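Local coordinates for protein putative peptidase (Bacteroides fragilis, PDB 5DYN) that acts as a cysteine protease of the clostripain (C11) family and probably activates the Bacteroides fragilis toxin by proteolytic cleavage, at residues B[131-136]-B[171-176]; B[225-230]-B[236-241]; B[55-60]-B[195-200]. One frame throughout, in Å; residues are numbered along the deposited sequence.

Contact 1 (B[131-136]-B[171-176])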
ATOM      1  N   PRO B 131      26.343   4.687   3.138  1.00 39.87           N
ATOM      2  CA  PRO B 131      27.417   5.649   3.419  1.00 35.80           C
ATOM      3  C   PRO B 131      28.670   5.361   2.603  1.00 36.91           C
ATOM      4  O   PRO B 131      29.404   6.272   2.230  1.00 41.55           O
ATOM      5  CB  PRO B 131      27.695   5.451   4.917  1.00 33.88           C
ATOM      6  CG  PRO B 131      26.502   4.727   5.449  1.00 38.12           C
ATOM      7  CD  PRO B 131      26.022   3.874   4.325  1.00 32.82           C
ATOM      8  N   ARG B 132      28.884   4.082   2.324  1.00 41.68           N
ATOM      9  CA  ARG B 132      30.082   3.605   1.649  1.00 38.36           C
ATOM     10  C   ARG B 132      30.103   3.960   0.162  1.00 45.21           C
ATOM     11  O   ARG B 132      31.171   4.154  -0.422  1.00 48.28           O
ATOM     12  CB  ARG B 132      30.188   2.090   1.840  1.00 42.98           C
ATOM     13  CG  ARG B 132      31.460   1.441   1.346  1.00 48.93           C
ATOM     14  CD  ARG B 132      31.591   0.059   1.968  1.00 54.59           C
ATOM     15  NE  ARG B 132      32.404  -0.851   1.166  1.00 52.87           N
ATOM     16  CZ  ARG B 132      32.543  -2.146   1.429  1.00 59.79           C
ATOM     17  NH1 ARG B 132      31.922  -2.680   2.472  1.00 68.58           N
ATOM     18  NH2 ARG B 132      33.296  -2.909   0.648  1.00 52.73           N
ATOM     19  N   TYR B 133      28.924   4.054  -0.447  1.00 41.52           N
ATOM     20  CA  TYR B 133      28.831   4.277  -1.887  1.00 36.37           C
ATOM     21  C   TYR B 133      28.198   5.616  -2.244  1.00 34.83           C
ATOM     22  O   TYR B 133      28.022   5.933  -3.418  1.00 36.88           O
ATOM     23  CB  TYR B 133      28.046   3.142  -2.547  1.00 37.66           C
ATOM     24  CG  TYR B 133      28.808   1.840  -2.585  1.00 37.53           C
ATOM     25  CD1 TYR B 133      28.704   0.924  -1.548  1.00 32.85           C
ATOM     26  CD2 TYR B 133      29.642   1.532  -3.654  1.00 33.59           C
ATOM     27  CE1 TYR B 133      29.401  -0.264  -1.576  1.00 36.62           C
ATOM     28  CE2 TYR B 133      30.344   0.346  -3.690  1.00 33.93           C
ATOM     29  CZ  TYR B 133      30.220  -0.549  -2.647  1.00 38.41           C
ATOM     30  OH  TYR B 133      30.917  -1.736  -2.674  1.00 36.80           O
ATOM     31  N   ILE B 134      27.843   6.392  -1.227  1.00 35.75           N
ATOM     32  CA  ILE B 134      27.315   7.735  -1.439  1.00 36.15           C
ATOM     33  C   ILE B 134      28.078   8.698  -0.536  1.00 39.88           C
ATOM     34  O   ILE B 134      27.586   9.119   0.511  1.00 37.94           O
ATOM     35  CB  ILE B 134      25.802   7.815  -1.153  1.00 38.47           C
ATOM     36  CG1 ILE B 134      25.062   6.672  -1.852  1.00 32.33           C
ATOM     37  CG2 ILE B 134      25.242   9.162  -1.593  1.00 34.00           C
ATOM     38  CD1 ILE B 134      23.582   6.641  -1.565  1.00 31.58           C
ATOM     39  N   THR B 135      29.296   9.029  -0.948  1.00 45.93           N
ATOM     40  CA  THR B 135      30.195   9.828  -0.125  1.00 44.32           C
ATOM     41  C   THR B 135      30.045  11.324  -0.387  1.00 41.50           C
ATOM     42  O   THR B 135      30.401  12.144   0.459  1.00 45.02           O
ATOM     43  CB  THR B 135      31.661   9.418  -0.355  1.00 47.01           C
ATOM     44  OG1 THR B 135      31.964   9.483  -1.756  1.00 47.00           O
ATOM     45  CG2 THR B 135      31.895   7.998   0.139  1.00 36.30           C
ATOM     46  N   GLY B 136      29.512  11.672  -1.556  1.00 43.27           N
ATOM     47  CA  GLY B 136      29.315  13.064  -1.922  1.00 39.62           C
ATOM     48  C   GLY B 136      27.856  13.435  -2.121  1.00 41.74           C
ATOM     49  O   GLY B 136      26.975  12.578  -2.069  1.00 45.93           O
ATOM     50  N   ASN B 171      28.379  -5.162  -7.501  1.00 35.14           N
ATOM     51  CA  ASN B 171      29.547  -5.880  -7.000  1.00 33.85           C
ATOM     52  C   ASN B 171      29.182  -6.852  -5.883  1.00 39.29           C
ATOM     53  O   ASN B 171      28.023  -7.243  -5.742  1.00 41.90           O
ATOM     54  CB  ASN B 171      30.630  -4.903  -6.522  1.00 36.77           C
ATOM     55  CG  ASN B 171      30.169  -4.009  -5.382  1.00 38.38           C
ATOM     56  OD1 ASN B 171      29.128  -4.239  -4.766  1.00 42.20           O
ATOM     57  ND2 ASN B 171      30.954  -2.976  -5.095  1.00 36.55           N
ATOM     58  N   GLY B 172      30.177  -7.232  -5.087  1.00 39.13           N
ATOM     59  CA  GLY B 172      29.970  -8.179  -4.008  1.00 33.64           C
ATOM     60  C   GLY B 172      29.129  -7.618  -2.877  1.00 41.18           C
ATOM     61  O   GLY B 172      28.463  -8.366  -2.163  1.00 43.03           O
ATOM     62  N   ASP B 173      29.162  -6.298  -2.711  1.00 39.35           N
ATOM     63  CA  ASP B 173      28.343  -5.645  -1.698  1.00 36.16           C
ATOM     64  C   ASP B 173      26.872  -5.711  -2.073  1.00 37.71           C
ATOM     65  O   ASP B 173      26.006  -5.769  -1.202  1.00 37.42           O
ATOM     66  CB  ASP B 173      28.767  -4.191  -1.507  1.00 35.99           C
ATOM     67  CG  ASP B 173      30.017  -4.061  -0.672  1.00 46.37           C
ATOM     68  OD1 ASP B 173      30.342  -5.024   0.053  1.00 39.19           O
ATOM     69  OD2 ASP B 173      30.672  -3.000  -0.738  1.00 46.04           O
ATOM     70  N   TYR B 174      26.593  -5.698  -3.372  1.00 33.39           N
ATOM     71  CA  TYR B 174      25.226  -5.842  -3.835  1.00 36.38           C
ATOM     72  C   TYR B 174      24.688  -7.216  -3.462  1.00 39.92           C
ATOM     73  O   TYR B 174      23.590  -7.330  -2.920  1.00 39.41           O
ATOM     74  CB  TYR B 174      25.118  -5.630  -5.346  1.00 35.86           C
ATOM     75  CG  TYR B 174      23.746  -5.981  -5.877  1.00 36.31           C
ATOM     76  CD1 TYR B 174      22.649  -5.164  -5.616  1.00 33.18           C
ATOM     77  CD2 TYR B 174      23.541  -7.138  -6.613  1.00 32.19           C
ATOM     78  CE1 TYR B 174      21.390  -5.488  -6.084  1.00 31.04           C
ATOM     79  CE2 TYR B 174      22.288  -7.469  -7.087  1.00 37.39           C
ATOM     80  CZ  TYR B 174      21.215  -6.642  -6.820  1.00 42.85           C
ATOM     81  OH  TYR B 174      19.964  -6.975  -7.294  1.00 40.47           O
ATOM     82  N   ASP B 175      25.473  -8.253  -3.754  1.00 41.94           N
ATOM     83  CA  ASP B 175      25.079  -9.631  -3.475  1.00 36.40           C
ATOM     84  C   ASP B 175      24.742  -9.835  -2.007  1.00 41.36           C
ATOM     85  O   ASP B 175      23.770 -10.513  -1.675  1.00 45.71           O
ATOM     86  CB  ASP B 175      26.187 -10.597  -3.892  1.00 35.82           C
ATOM     87  CG  ASP B 175      26.512 -10.503  -5.367  1.00 42.03           C
ATOM     88  OD1 ASP B 175      25.633 -10.068  -6.140  1.00 44.22           O
ATOM     89  OD2 ASP B 175      27.641 -10.866  -5.757  1.00 48.00           O
ATOM     90  N   SER B 176      25.551  -9.244  -1.133  1.00 41.17           N
ATOM     91  CA  SER B 176      25.309  -9.309   0.302  1.00 39.50           C
ATOM     92  C   SER B 176      23.987  -8.640   0.637  1.00 42.51           C
ATOM     93  O   SER B 176      23.153  -9.210   1.340  1.00 46.16           O
ATOM     94  CB  SER B 176      26.449  -8.649   1.078  1.00 38.47           C
ATOM     95  OG  SER B 176      27.643  -9.401   0.961  1.00 47.31           O
TER

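Contact 2 (B[225-230]-B[236-241]). Unlike the reference sequence in segment 225-230: Thr225 (reference Ala). With NA (sodium ion), chain G.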
ATOM      1  N   THR B 225      14.687  17.365   2.933  1.00 35.81           N
ATOM      2  CA  THR B 225      14.554  17.678   4.347  1.00 33.74           C
ATOM      3  C   THR B 225      13.435  16.853   4.971  1.00 35.95           C
ATOM      4  O   THR B 225      13.601  16.281   6.047  1.00 36.09           O
ATOM      5  CB  THR B 225      14.274  19.182   4.564  1.00 37.44           C
ATOM      6  OG1 THR B 225      15.393  19.952   4.106  1.00 31.23           O
ATOM      7  CG2 THR B 225      14.041  19.478   6.035  1.00 34.39           C
ATOM      8  N   SER B 226      12.298  16.788   4.282  1.00 35.84           N
ATOM      9  CA  SER B 226      11.151  16.011   4.750  1.00 35.45           C
ATOM     10  C   SER B 226      11.490  14.534   4.921  1.00 33.63           C
ATOM     11  O   SER B 226      10.973  13.871   5.815  1.00 34.61           O
ATOM     12  CB  SER B 226       9.978  16.150   3.781  1.00 32.66           C
ATOM     13  OG  SER B 226       9.572  17.499   3.656  1.00 42.17           O
ATOM     14  N   TYR B 227      12.362  14.025   4.056  1.00 35.82           N
ATOM     15  CA  TYR B 227      12.744  12.619   4.089  1.00 33.20           C
ATOM     16  C   TYR B 227      13.516  12.285   5.362  1.00 35.30           C
ATOM     17  O   TYR B 227      13.557  11.131   5.787  1.00 39.17           O
ATOM     18  CB  TYR B 227      13.580  12.267   2.856  1.00 34.14           C
ATOM     19  CG  TYR B 227      13.767  10.782   2.635  1.00 26.83           C
ATOM     20  CD1 TYR B 227      12.674   9.947   2.460  1.00 24.65           C
ATOM     21  CD2 TYR B 227      15.036  10.219   2.584  1.00 28.14           C
ATOM     22  CE1 TYR B 227      12.835   8.594   2.252  1.00 26.74           C
ATOM     23  CE2 TYR B 227      15.208   8.862   2.374  1.00 25.78           C
ATOM     24  CZ  TYR B 227      14.101   8.054   2.208  1.00 29.95           C
ATOM     25  OH  TYR B 227      14.252   6.702   1.995  1.00 29.48           O
ATOM     26  N   GLN B 228      14.118  13.299   5.977  1.00 31.05           N
ATOM     27  CA  GLN B 228      14.840  13.101   7.229  1.00 35.20           C
ATOM     28  C   GLN B 228      13.889  12.832   8.395  1.00 37.71           C
ATOM     29  O   GLN B 228      14.327  12.540   9.507  1.00 37.07           O
ATOM     30  CB  GLN B 228      15.712  14.315   7.543  1.00 33.74           C
ATOM     31  CG  GLN B 228      16.676  14.678   6.434  1.00 34.13           C
ATOM     32  CD  GLN B 228      17.609  15.805   6.827  1.00 37.32           C
ATOM     33  OE1 GLN B 228      17.422  16.951   6.422  1.00 38.30           O
ATOM     34  NE2 GLN B 228      18.625  15.483   7.620  1.00 31.38           N
ATOM     35  N   GLN B 229      12.588  12.928   8.132  1.00 38.84           N
ATOM     36  CA  GLN B 229      11.577  12.690   9.155  1.00 38.42           C
ATOM     37  C   GLN B 229      11.119  11.239   9.166  1.00 33.68           C
ATOM     38  O   GLN B 229      10.551  10.771  10.152  1.00 35.73           O
ATOM     39  CB  GLN B 229      10.375  13.613   8.943  1.00 34.69           C
ATOM     40  CG  GLN B 229      10.742  15.081   8.849  1.00 43.04           C
ATOM     41  CD  GLN B 229       9.544  15.965   8.568  1.00 45.91           C
ATOM     42  OE1 GLN B 229       8.418  15.483   8.446  1.00 49.26           O
ATOM     43  NE2 GLN B 229       9.782  17.268   8.462  1.00 43.38           N
ATOM     44  N   THR B 230      11.358  10.526   8.071  1.00 31.07           N
ATOM     45  CA  THR B 230      10.977   9.121   8.002  1.00 31.89           C
ATOM     46  C   THR B 230      11.866   8.295   8.924  1.00 35.00           C
ATOM     47  O   THR B 230      13.034   8.628   9.133  1.00 36.49           O
ATOM     48  CB  THR B 230      11.063   8.568   6.562  1.00 30.50           C
ATOM     49  OG1 THR B 230      12.428   8.548   6.129  1.00 34.14           O
ATOM     50  CG2 THR B 230      10.259   9.428   5.614  1.00 24.73           C
ATOM     51  N   SER B 236      18.518   3.637   7.678  1.00 34.09           N
ATOM     52  CA  SER B 236      18.930   3.122   6.375  1.00 33.85           C
ATOM     53  C   SER B 236      20.387   3.425   6.050  1.00 38.26           C
ATOM     54  O   SER B 236      20.983   2.766   5.198  1.00 37.80           O
ATOM     55  CB  SER B 236      18.048   3.694   5.269  1.00 35.43           C
ATOM     56  OG  SER B 236      18.096   5.111   5.274  1.00 37.35           O
ATOM     57  N   GLY B 237      20.948   4.431   6.711  1.00 36.47           N
ATOM     58  CA  GLY B 237      22.316   4.842   6.453  1.00 28.94           C
ATOM     59  C   GLY B 237      22.395   6.153   5.691  1.00 33.24           C
ATOM     60  O   GLY B 237      23.484   6.690   5.480  1.00 31.17           O
ATOM     61  N   TRP B 238      21.239   6.663   5.275  1.00 32.96           N
ATOM     62  CA  TRP B 238      21.167   7.916   4.528  1.00 33.89           C
ATOM     63  C   TRP B 238      21.769   9.084   5.300  1.00 34.31           C
ATOM     64  O   TRP B 238      22.362   9.985   4.705  1.00 36.43           O
ATOM     65  CB  TRP B 238      19.716   8.243   4.156  1.00 34.64           C
ATOM     66  CG  TRP B 238      19.283   7.669   2.841  1.00 35.53           C
ATOM     67  CD1 TRP B 238      18.323   6.721   2.635  1.00 35.18           C
ATOM     68  CD2 TRP B 238      19.799   8.004   1.547  1.00 33.58           C
ATOM     69  NE1 TRP B 238      18.206   6.449   1.295  1.00 35.33           N
ATOM     70  CE2 TRP B 238      19.101   7.221   0.604  1.00 36.75           C
ATOM     71  CE3 TRP B 238      20.780   8.891   1.093  1.00 34.46           C
ATOM     72  CZ2 TRP B 238      19.357   7.297  -0.766  1.00 35.53           C
ATOM     73  CZ3 TRP B 238      21.032   8.966  -0.266  1.00 32.23           C
ATOM     74  CH2 TRP B 238      20.325   8.172  -1.179  1.00 32.34           C
ATOM     75  N   ALA B 239      21.618   9.065   6.623  1.00 34.39           N
ATOM     76  CA  ALA B 239      22.146  10.130   7.478  1.00 39.10           C
ATOM     77  C   ALA B 239      23.667  10.227   7.387  1.00 38.03           C
ATOM     78  O   ALA B 239      24.245  11.290   7.612  1.00 41.71           O
ATOM     79  CB  ALA B 239      21.722   9.909   8.926  1.00 26.33           C
ATOM     80  N   ASP B 240      24.308   9.115   7.047  1.00 37.22           N
ATOM     81  CA  ASP B 240      25.762   9.061   6.975  1.00 34.96           C
ATOM     82  C   ASP B 240      26.294   9.180   5.548  1.00 36.70           C
ATOM     83  O   ASP B 240      27.490   9.010   5.316  1.00 40.44           O
ATOM     84  CB  ASP B 240      26.267   7.764   7.610  1.00 38.30           C
ATOM     85  CG  ASP B 240      25.900   7.654   9.077  1.00 47.73           C
ATOM     86  OD1 ASP B 240      25.952   8.683   9.785  1.00 47.88           O
ATOM     87  OD2 ASP B 240      25.554   6.539   9.523  1.00 58.78           O
ATOM     88  N   THR B 241      25.412   9.463   4.593  1.00 39.91           N
ATOM     89  CA  THR B 241      25.846   9.699   3.217  1.00 36.14           C
ATOM     90  C   THR B 241      26.287  11.149   3.048  1.00 38.00           C
ATOM     91  O   THR B 241      26.033  11.986   3.911  1.00 39.33           O
ATOM     92  CB  THR B 241      24.734   9.390   2.186  1.00 36.17           C
ATOM     93  OG1 THR B 241      23.617  10.262   2.400  1.00 40.12           O
ATOM     94  CG2 THR B 241      24.277   7.943   2.290  1.00 30.88           C
TER
HETATM   95 NA    NA G 402      15.850   4.649   1.068  1.00 40.09          NA

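Contact 3 (B[55-60]-B[195-200]). With NA (sodium ion), chain J.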
ATOM      1  N   PRO B  55       4.050  -0.407  -5.976  1.00 31.80           N
ATOM      2  CA  PRO B  55       5.066   0.642  -5.852  1.00 32.41           C
ATOM      3  C   PRO B  55       4.728   1.832  -6.744  1.00 36.41           C
ATOM      4  O   PRO B  55       5.226   2.941  -6.531  1.00 28.81           O
ATOM      5  CB  PRO B  55       6.349  -0.054  -6.310  1.00 32.03           C
ATOM      6  CG  PRO B  55       5.875  -1.123  -7.241  1.00 36.09           C
ATOM      7  CD  PRO B  55       4.563  -1.597  -6.679  1.00 30.62           C
ATOM      8  N   THR B  56       3.876   1.592  -7.737  1.00 27.62           N
ATOM      9  CA  THR B  56       3.450   2.639  -8.652  1.00 30.95           C
ATOM     10  C   THR B  56       1.945   2.890  -8.510  1.00 35.55           C
ATOM     11  O   THR B  56       1.367   2.644  -7.448  1.00 30.52           O
ATOM     12  CB  THR B  56       3.806   2.283 -10.114  1.00 33.82           C
ATOM     13  OG1 THR B  56       3.383   3.339 -10.985  1.00 33.91           O
ATOM     14  CG2 THR B  56       3.147   0.970 -10.535  1.00 28.10           C
ATOM     15  N   GLU B  57       1.310   3.381  -9.571  1.00 33.04           N
ATOM     16  CA  GLU B  57      -0.105   3.738  -9.503  1.00 33.60           C
ATOM     17  C   GLU B  57      -1.040   2.529  -9.509  1.00 31.35           C
ATOM     18  O   GLU B  57      -0.813   1.552 -10.223  1.00 30.92           O
ATOM     19  CB  GLU B  57      -0.464   4.673 -10.657  1.00 32.03           C
ATOM     20  CG  GLU B  57       0.349   5.951 -10.663  1.00 35.02           C
ATOM     21  CD  GLU B  57       0.019   6.850 -11.833  1.00 37.34           C
ATOM     22  OE1 GLU B  57      -1.181   7.128 -12.049  1.00 29.46           O
ATOM     23  OE2 GLU B  57       0.960   7.281 -12.535  1.00 27.29           O
ATOM     24  N   ILE B  58      -2.090   2.617  -8.698  1.00 31.47           N
ATOM     25  CA  ILE B  58      -3.132   1.597  -8.622  1.00 33.06           C
ATOM     26  C   ILE B  58      -4.315   1.981  -9.517  1.00 32.79           C
ATOM     27  O   ILE B  58      -4.749   3.132  -9.507  1.00 32.31           O
ATOM     28  CB  ILE B  58      -3.612   1.403  -7.160  1.00 35.65           C
ATOM     29  CG1 ILE B  58      -2.647   0.496  -6.395  1.00 30.08           C
ATOM     30  CG2 ILE B  58      -5.022   0.823  -7.106  1.00 30.93           C
ATOM     31  CD1 ILE B  58      -2.636  -0.933  -6.894  1.00 32.90           C
ATOM     32  N   PRO B  59      -4.826   1.021 -10.306  1.00 35.54           N
ATOM     33  CA  PRO B  59      -5.997   1.251 -11.162  1.00 33.66           C
ATOM     34  C   PRO B  59      -7.198   1.777 -10.380  1.00 32.22           C
ATOM     35  O   PRO B  59      -7.438   1.325  -9.263  1.00 35.02           O
ATOM     36  CB  PRO B  59      -6.294  -0.141 -11.732  1.00 36.52           C
ATOM     37  CG  PRO B  59      -4.988  -0.853 -11.688  1.00 32.81           C
ATOM     38  CD  PRO B  59      -4.291  -0.344 -10.456  1.00 35.77           C
ATOM     39  N   GLY B  60      -7.925   2.725 -10.965  1.00 36.16           N
ATOM     40  CA  GLY B  60      -9.138   3.267 -10.371  1.00 31.87           C
ATOM     41  C   GLY B  60     -10.120   2.251  -9.808  1.00 33.68           C
ATOM     42  O   GLY B  60     -10.514   2.354  -8.644  1.00 29.15           O
ATOM     43  N   TYR B 195      -0.625   1.307 -16.473  1.00 29.06           N
ATOM     44  CA  TYR B 195      -1.203   2.575 -16.891  1.00 30.25           C
ATOM     45  C   TYR B 195      -0.943   3.682 -15.876  1.00 32.75           C
ATOM     46  O   TYR B 195      -1.161   3.511 -14.677  1.00 26.08           O
ATOM     47  CB  TYR B 195      -2.706   2.441 -17.124  1.00 32.91           C
ATOM     48  CG  TYR B 195      -3.387   3.767 -17.373  1.00 35.21           C
ATOM     49  CD1 TYR B 195      -3.321   4.379 -18.619  1.00 35.03           C
ATOM     50  CD2 TYR B 195      -4.090   4.413 -16.362  1.00 33.30           C
ATOM     51  CE1 TYR B 195      -3.938   5.593 -18.852  1.00 34.47           C
ATOM     52  CE2 TYR B 195      -4.711   5.627 -16.587  1.00 31.13           C
ATOM     53  CZ  TYR B 195      -4.633   6.212 -17.835  1.00 37.03           C
ATOM     54  OH  TYR B 195      -5.249   7.420 -18.066  1.00 38.40           O
ATOM     55  N   SER B 196      -0.480   4.821 -16.376  1.00 31.33           N
ATOM     56  CA  SER B 196      -0.331   6.016 -15.560  1.00 36.01           C
ATOM     57  C   SER B 196      -1.376   7.051 -15.970  1.00 35.85           C
ATOM     58  O   SER B 196      -1.519   7.362 -17.153  1.00 32.22           O
ATOM     59  CB  SER B 196       1.079   6.595 -15.701  1.00 29.52           C
ATOM     60  OG  SER B 196       1.190   7.832 -15.022  1.00 29.77           O
ATOM     61  N   ALA B 197      -2.108   7.582 -14.994  1.00 30.39           N
ATOM     62  CA  ALA B 197      -3.108   8.611 -15.271  1.00 34.91           C
ATOM     63  C   ALA B 197      -2.442   9.943 -15.616  1.00 35.52           C
ATOM     64  O   ALA B 197      -3.110  10.916 -15.971  1.00 36.11           O
ATOM     65  CB  ALA B 197      -4.042   8.775 -14.085  1.00 30.59           C
ATOM     66  N   TYR B 198      -1.117   9.973 -15.523  1.00 33.90           N
ATOM     67  CA  TYR B 198      -0.354  11.180 -15.800  1.00 32.69           C
ATOM     68  C   TYR B 198       0.434  11.071 -17.104  1.00 33.11           C
ATOM     69  O   TYR B 198       0.558  12.049 -17.842  1.00 32.48           O
ATOM     70  CB  TYR B 198       0.587  11.480 -14.631  1.00 32.92           C
ATOM     71  CG  TYR B 198      -0.131  11.568 -13.303  1.00 36.87           C
ATOM     72  CD1 TYR B 198      -0.675  12.768 -12.865  1.00 32.81           C
ATOM     73  CD2 TYR B 198      -0.276  10.445 -12.493  1.00 36.70           C
ATOM     74  CE1 TYR B 198      -1.339  12.853 -11.656  1.00 32.48           C
ATOM     75  CE2 TYR B 198      -0.939  10.520 -11.282  1.00 34.29           C
ATOM     76  CZ  TYR B 198      -1.468  11.729 -10.869  1.00 40.95           C
ATOM     77  OH  TYR B 198      -2.127  11.814  -9.664  1.00 55.40           O
ATOM     78  N   ALA B 199       0.952   9.878 -17.391  1.00 34.45           N
ATOM     79  CA  ALA B 199       1.824   9.684 -18.548  1.00 31.12           C
ATOM     80  C   ALA B 199       1.287   8.659 -19.551  1.00 33.62           C
ATOM     81  O   ALA B 199       1.754   8.591 -20.689  1.00 36.22           O
ATOM     82  CB  ALA B 199       3.211   9.277 -18.083  1.00 30.19           C
ATOM     83  N   GLY B 200       0.311   7.860 -19.135  1.00 33.70           N
ATOM     84  CA  GLY B 200      -0.240   6.832 -19.998  1.00 28.79           C
ATOM     85  C   GLY B 200       0.377   5.474 -19.732  1.00 36.70           C
ATOM     86  O   GLY B 200       0.928   5.233 -18.654  1.00 35.08           O
TER
HETATM   87 NA    NA J 405       5.861   3.746  -4.101  1.00 40.08          NA
HETATM   88  O   HOH W   1      -2.366   1.739 -12.618  1.00 32.11           O

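Contact 1 (B[131-136]-B[171-176])
Arg132, in the last turn of helix 130-133, reaches across to Asp173 on the facing helix 172-182. With CG anti to the backbone N (chi1 -173°) and the chain extended to NE, the guanidinium lies so that Asp173 comes over one of its faces. The two flat groups stand nearly perpendicular, and NH2 of Arg132 is 3.0 Å from OD2 of Asp173. This salt bridge rests on charge alone, with no N-H directed at the oxygen.

Tyr133 follows, and its hydroxyl sits between two side chains of the other segment. Asp173 OD2 approaches at the ring edge, in plane, and accepts from Tyr133 OH in a hydrogen bond whose 2.3 Å length is very short and doubtful as a measured value. Asn171 ND2 donates to Tyr133 OH over 2.7 Å with an N-H...O angle of 151°, the hydroxyl tilted slightly from the amide plane. The same amide N-caps helix 172-182: Asn171 OD1 takes Tyr174 N at 3.2 Å. A weaker bond runs from Asp173 N to Asn171 OD1 at 2.9 Å. One planar group is thus gripped at both ends, which fixes its rotation. The contact is a surface one, joining a helix C-terminus to a helix N-terminus, where the start of helix 172-182 would probably favour a charged carboxylate at Asp173. After Tyr133 the chain leaves helical geometry at Ile134, whose side chain turns to Phe140.

Contact 2 (B[225-230]-B[236-241])
Tyr227 and Trp238 form a T-shaped (edge-to-face) pair, joining the end of helix 221-227 to the short 3-10 segment 238-240 on either side of helix 231-236 in the chain. The edge of the tyrosine is directed at the face of the indole. The planes of the Tyr227 ring and the five-membered Trp238 ring stand 80° apart, with centroids separated by 5.5 Å. The nearest atoms are Tyr227 CE2 and Trp238 CD1, at 3.8 Å. Tyr227 reaches this place with CG swung anti to its own amide nitrogen (chi1 -167°).

Crossing at about a right angle, the two rings also bring their polar atoms to one sodium ion, which lies in the plane of each ring at its edge. Tyr227 OH is 2.8 Å from the sodium and Trp238 NE1 3.0 Å, while Trp232 and Thr213 complete the site. Because two of these four ligands are indole nitrogens, poor partners for a cation, the ion's identity deserves caution. Trp122 of the other subunit adds a further edge-to-face partner to Tyr227.

A type I turn from Tyr227 to Thr230 carries the chain into helix 231-236, which Thr230 N-caps. Thr230 OG1 donates to Tyr227 O in the carbonyl plane at 2.8 Å and lies above one face of that tyrosine's ring, toward the rim. Trp238 O is doubly held, by Thr241 N at 3.1 Å and by Thr241 OG1 at 2.6 Å.

Contact 3 (B[55-60]-B[195-200])
Glu57 has CG beside its backbone N and anti to the carbonyl carbon (chi1 -59°), and the chain then runs straight out (chi2 178°), so the carboxylate is delivered end-on to the turn that begins at Ser196. Ser196 answers with OG anti to its own backbone N (chi1 174°), which sets the hydroxyl facing Glu57.

Both carboxylate oxygens are engaged. Ser196 OG donates to Glu57 OE2 at 2.6 Å, and the backbone N of Ala197 donates to Glu57 OE1 at 3.1 Å; each donor arrives on the syn side of its oxygen, moderately out of the carboxylate plane. The fork is closed by Tyr198, whose ring presents an edge, with CD2 lying 3.4 Å from Glu57 OE2.

The serine hydroxyl has further work. Its oxygen accepts from Tyr198 N at 3.2 Å, an ST turn, and from Ala199 N at 3.1 Å, an ST motif. Three bonds therefore hold OG in place, and this second-shell grip on the turn orients the hydroxyl that binds Glu57. Ser196 and Gly200 exchange backbone hydrogen bonds in both directions, an antiparallel hydrogen-bonded pair that closes a hairpin with three residues in its loop. Alongside, one water links the backbones by donating to Glu57 O at 2.9 Å and to Tyr195 O at 3.0 Å.

Pro55, at the start of the loop, gives its carbonyl oxygen to a sodium ion shared with Phe34 and Ser212. Residues 55-60 continue from strand 50-53 toward helix 65-72, passing beside the hairpin of strands 185-196 and 200-203 at one edge of the five-stranded sheet; on the way Pro59 packs on Tyr86 and Tyr90 of helix 78-92.

Contacts 1 and 2 adjoin, with centres about 17 Å apart: Ile134 CD1 of contact 1 packs 3.6 Å from Trp238 CH2 of contact 2, and Pro131 CB 3.6 Å from Asp240 O. Contact 3 stands apart, its centre about 32 Å from that of contact 1, across the middle of the chain, and about 27 Å from that of contact 2. In sequence, contact 1 is nested within the loop that contact 3 closes, and helix 172-182 is followed by strand 185-196. Contact 3 probably lies closest to the active site: Pro55 shares its sodium with Phe34, which directly follows the cysteine that, by analogy with other C11 peptidases, is probably the nucleophile.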